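Local coordinates for Lin1840 protein (Listeria innocua serovar 6a, PDB 4ZO7) that probably hydrolyses terminal, non-reducing beta-D-glucosyl residues with release of beta-D-glucose, as a glycosyl hydrolase family 3 enzyme, at residues Y205-M210 / F238-G243. The protein carries 2 engineered substitutions. Numbering follows the deposited sequence.
Sequences YNTVNM and FNVVDG. With GLC (alpha-D-glucopyranose), chain I.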
ATOM      1  N   TYR A 205     -10.863  -1.276   8.788  1.00  6.50           N
ATOM      2  CA  TYR A 205     -10.594  -2.523   9.505  1.00  7.46           C
ATOM      3  C   TYR A 205      -9.709  -3.476   8.739  1.00  7.85           C
ATOM      4  O   TYR A 205      -9.476  -4.599   9.220  1.00  8.82           O
ATOM      5  CB  TYR A 205     -11.862  -3.299   9.980  1.00  7.81           C
ATOM      6  CG  TYR A 205     -13.000  -2.443  10.525  1.00  7.69           C
ATOM      7  CD1 TYR A 205     -12.922  -1.894  11.772  1.00  8.09           C
ATOM      8  CD2 TYR A 205     -14.172  -2.198   9.764  1.00  8.02           C
ATOM      9  CE1 TYR A 205     -13.945  -1.140  12.288  1.00  8.33           C
ATOM     10  CE2 TYR A 205     -15.213  -1.453  10.278  1.00  7.53           C
ATOM     11  CZ  TYR A 205     -15.076  -0.895  11.528  1.00  8.28           C
ATOM     12  OH  TYR A 205     -16.066  -0.121  12.106  1.00  9.86           O
ATOM     13  N   ASN A 206      -9.194  -3.057   7.583  1.00  6.88           N
ATOM     14  CA  ASN A 206      -8.502  -3.995   6.740  1.00  7.68           C
ATOM     15  C   ASN A 206      -7.106  -4.314   7.300  1.00  8.22           C
ATOM     16  O   ASN A 206      -6.550  -3.585   8.164  1.00  6.45           O
ATOM     17  CB  ASN A 206      -8.434  -3.461   5.285  1.00  8.22           C
ATOM     18  CG  ASN A 206      -8.291  -4.554   4.231  1.00  9.48           C
ATOM     19  OD1 ASN A 206      -8.546  -5.747   4.467  1.00 10.70           O
ATOM     20  ND2 ASN A 206      -7.863  -4.149   3.054  1.00  8.48           N
ATOM     21  N   THR A 207      -6.561  -5.399   6.753  1.00  9.05           N
ATOM     22  CA  THR A 207      -5.187  -5.861   6.933  1.00  8.66           C
ATOM     23  C   THR A 207      -4.156  -4.738   7.019  1.00  9.42           C
ATOM     24  O   THR A 207      -4.138  -3.812   6.219  1.00  8.28           O
ATOM     25  CB  THR A 207      -4.828  -6.663   5.719  1.00  8.93           C
ATOM     26  OG1 THR A 207      -5.755  -7.764   5.629  1.00 10.41           O
ATOM     27  CG2 THR A 207      -3.350  -7.149   5.779  1.00  9.22           C
ATOM     28  N   VAL A 208      -3.309  -4.831   8.036  1.00 10.73           N
ATOM     29  CA  VAL A 208      -2.099  -4.038   8.116  1.00  9.73           C
ATOM     30  C   VAL A 208      -0.907  -4.983   8.039  1.00  8.93           C
ATOM     31  O   VAL A 208      -0.914  -6.037   8.703  1.00  7.14           O
ATOM     32  CB  VAL A 208      -2.049  -3.299   9.475  1.00 10.35           C
ATOM     33  CG1 VAL A 208      -0.658  -2.744   9.723  1.00 11.27           C
ATOM     34  CG2 VAL A 208      -3.088  -2.171   9.518  1.00  9.71           C
ATOM     35  N   ASN A 209       0.106  -4.613   7.245  1.00  8.42           N
ATOM     36  CA  ASN A 209       1.372  -5.362   7.244  1.00  8.38           C
ATOM     37  C   ASN A 209       2.545  -4.426   6.950  1.00  8.54           C
ATOM     38  O   ASN A 209       2.489  -3.627   6.007  1.00  8.18           O
ATOM     39  CB  ASN A 209       1.386  -6.504   6.267  1.00  9.02           C
ATOM     40  CG  ASN A 209       2.618  -7.394   6.417  1.00  9.77           C
ATOM     41  OD1 ASN A 209       3.578  -7.250   5.684  1.00  9.26           O
ATOM     42  ND2 ASN A 209       2.597  -8.286   7.396  1.00  9.82           N
ATOM     43  N   MET A 210       3.510  -4.476   7.857  1.00  7.55           N
ATOM     44  CA  MET A 210       4.789  -3.851   7.722  1.00  8.99           C
ATOM     45  C   MET A 210       5.844  -4.676   8.464  1.00  8.11           C
ATOM     46  O   MET A 210       5.519  -5.542   9.267  1.00  7.96           O
ATOM     47  CB  MET A 210       4.776  -2.403   8.227  1.00 10.28           C
ATOM     48  CG  MET A 210       4.740  -2.210   9.691  1.00 13.75           C
ATOM     49  SD  MET A 210       3.119  -2.118  10.425  1.00 26.13           S
ATOM     50  CE  MET A 210       2.341  -0.759   9.494  1.00 21.01           C
ATOM     51  N   PHE A 238      -8.260  -2.737  16.099  1.00  9.12           N
ATOM     52  CA  PHE A 238      -8.972  -3.703  15.247  1.00  9.83           C
ATOM     53  C   PHE A 238      -8.174  -4.619  14.317  1.00 11.14           C
ATOM     54  O   PHE A 238      -8.619  -5.804  14.051  1.00 11.10           O
ATOM     55  CB  PHE A 238     -10.026  -2.936  14.417  1.00  9.96           C
ATOM     56  CG  PHE A 238     -11.229  -2.464  15.271  1.00 11.40           C
ATOM     57  CD1 PHE A 238     -11.893  -3.348  16.064  1.00 13.34           C
ATOM     58  CD2 PHE A 238     -11.615  -1.156  15.308  1.00 11.58           C
ATOM     59  CE1 PHE A 238     -12.972  -2.975  16.847  1.00 13.93           C
ATOM     60  CE2 PHE A 238     -12.715  -0.743  16.059  1.00 11.16           C
ATOM     61  CZ  PHE A 238     -13.396  -1.661  16.830  1.00 12.38           C
ATOM     62  N   ASN A 239      -7.075  -4.062  13.778  1.00  9.57           N
ATOM     63  CA  ASN A 239      -6.260  -4.725  12.719  1.00  9.51           C
ATOM     64  C   ASN A 239      -5.351  -5.813  13.228  1.00  9.42           C
ATOM     65  O   ASN A 239      -4.913  -5.821  14.381  1.00 10.86           O
ATOM     66  CB  ASN A 239      -5.352  -3.734  12.028  1.00  9.08           C
ATOM     67  CG  ASN A 239      -4.540  -2.883  13.027  1.00  8.87           C
ATOM     68  OD1 ASN A 239      -5.100  -2.057  13.739  1.00  9.37           O
ATOM     69  ND2 ASN A 239      -3.229  -3.105  13.091  1.00  9.48           N
ATOM     70  N   VAL A 240      -5.029  -6.715  12.333  1.00  9.45           N
ATOM     71  CA  VAL A 240      -3.871  -7.569  12.539  1.00  9.67           C
ATOM     72  C   VAL A 240      -2.607  -6.742  12.633  1.00  8.82           C
ATOM     73  O   VAL A 240      -2.505  -5.728  11.957  1.00  7.94           O
ATOM     74  CB  VAL A 240      -3.684  -8.589  11.380  1.00 10.94           C
ATOM     75  CG1 VAL A 240      -4.812  -9.628  11.362  1.00 11.93           C
ATOM     76  CG2 VAL A 240      -3.526  -7.895  10.005  1.00 10.55           C
ATOM     77  N   VAL A 241      -1.661  -7.221  13.453  1.00  9.38           N
ATOM     78  CA  VAL A 241      -0.240  -6.812  13.424  1.00  9.58           C
ATOM     79  C   VAL A 241       0.565  -8.056  13.104  1.00 10.19           C
ATOM     80  O   VAL A 241       0.454  -9.088  13.769  1.00  8.73           O
ATOM     81  CB  VAL A 241       0.155  -6.185  14.739  1.00 10.33           C
ATOM     82  CG1 VAL A 241       1.688  -5.935  14.875  1.00 10.29           C
ATOM     83  CG2 VAL A 241      -0.701  -4.934  14.942  1.00  9.09           C
ATOM     84  N   ASP A 242       1.274  -7.980  11.979  1.00 11.77           N
ATOM     85  CA  ASP A 242       1.919  -9.149  11.387  1.00 10.45           C
ATOM     86  C   ASP A 242       1.111 -10.458  11.562  1.00 10.34           C
ATOM     87  O   ASP A 242       1.599 -11.500  12.028  1.00 10.24           O
ATOM     88  CB  ASP A 242       3.308  -9.305  11.972  1.00 11.36           C
ATOM     89  CG  ASP A 242       4.201 -10.135  11.120  1.00 11.83           C
ATOM     90  OD1 ASP A 242       3.771 -10.534  10.040  1.00 11.99           O
ATOM     91  OD2 ASP A 242       5.330 -10.424  11.561  1.00 13.97           O
ATOM     92  N   GLY A 243      -0.143 -10.389  11.167  1.00  9.20           N
ATOM     93  CA  GLY A 243      -0.928 -11.566  11.000  1.00  8.80           C
ATOM     94  C   GLY A 243      -1.743 -11.905  12.193  1.00  8.57           C
ATOM     95  O   GLY A 243      -2.617 -12.749  12.074  1.00  8.35           O
TER
HETATM   96  C1  GLC I 806     -14.079   1.639  19.058  1.00 36.73           C
HETATM   97  C2  GLC I 806     -13.193   2.647  18.275  1.00 31.12           C
HETATM   98  C3  GLC I 806     -12.516   3.639  19.225  1.00 27.90           C
HETATM   99  C4  GLC I 806     -13.494   4.233  20.232  1.00 23.14           C
HETATM  100  C5  GLC I 806     -14.247   3.122  20.929  1.00 25.32           C
HETATM  101  C6  GLC I 806     -15.258   3.671  21.947  1.00 23.65           C
HETATM  102  O1  GLC I 806     -13.361   0.660  19.806  1.00 48.71           O
HETATM  103  O2  GLC I 806     -12.144   2.051  17.550  1.00 30.72           O
HETATM  104  O3  GLC I 806     -11.825   4.645  18.519  1.00 23.87           O
HETATM  105  O4  GLC I 806     -12.750   4.940  21.166  1.00 16.79           O
HETATM  106  O5  GLC I 806     -14.934   2.330  19.965  1.00 34.12           O
HETATM  107  O6  GLC I 806     -16.249   4.352  21.252  1.00 20.66           O
HETATM  108  O   HOH W   1     -10.379  -5.983  11.747  1.00  8.95           O
HETATM  109  O   HOH W   2      -6.791  -6.284   9.867  1.00 10.50           O
HETATM  110  O   HOH W   3       2.070  -5.568  10.775  1.00 12.22           O
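Tyr205 turns the CD1-CE1 edge of its ring onto a face of Phe238, an edge-to-face pair with centroids 5.3 Å apart and planes at 83°. In both residues CG is anti to the carbonyl carbon (chi1 -40° in Tyr205, -72° in Phe238), and the two side chains run the same way. O2 of the bound alpha-D-glucopyranose comes within 3.2 Å of Phe238 CE2, at an oblique angle to the ring. Farther along, Val208 CG2 lies 3.7 Å from both CB and the amide ND2 of Asn239. CG2 of Val240 meets the backbone of Thr207 and Val208, 3.5 Å from Val208 O. No direct hydrogen bond joins 205-210 to 238-243. One water donates to Tyr205 O and to Phe238 O, 2.9 Å from the latter; a second donates to Tyr205 O and accepts from Val240 N at 3.1 Å; a third accepts from Asp242 N and, weakly, from Met210 N. Asn239 ND2 bonds to Val240 O from above the carbonyl plane and also to Ala194 O. Tyr205 OH bonds to Glu473 of the C-terminal domain. The second subunit borders the contact along its length: its Arg572 packs on Phe238, its Ser211 bonds both Asn209 and Asp242, which lie side by side, and its Arg213 forms a salt bridge with Asp242. Loop 205-210 and the segment around strand 240-241, following strands 187-193 and 233-236 of the TIM-barrel-like domain, are thus joined by side-chain packing and three waters, which satisfy Tyr205 O, Phe238 O, Val240 N and Asp242 N.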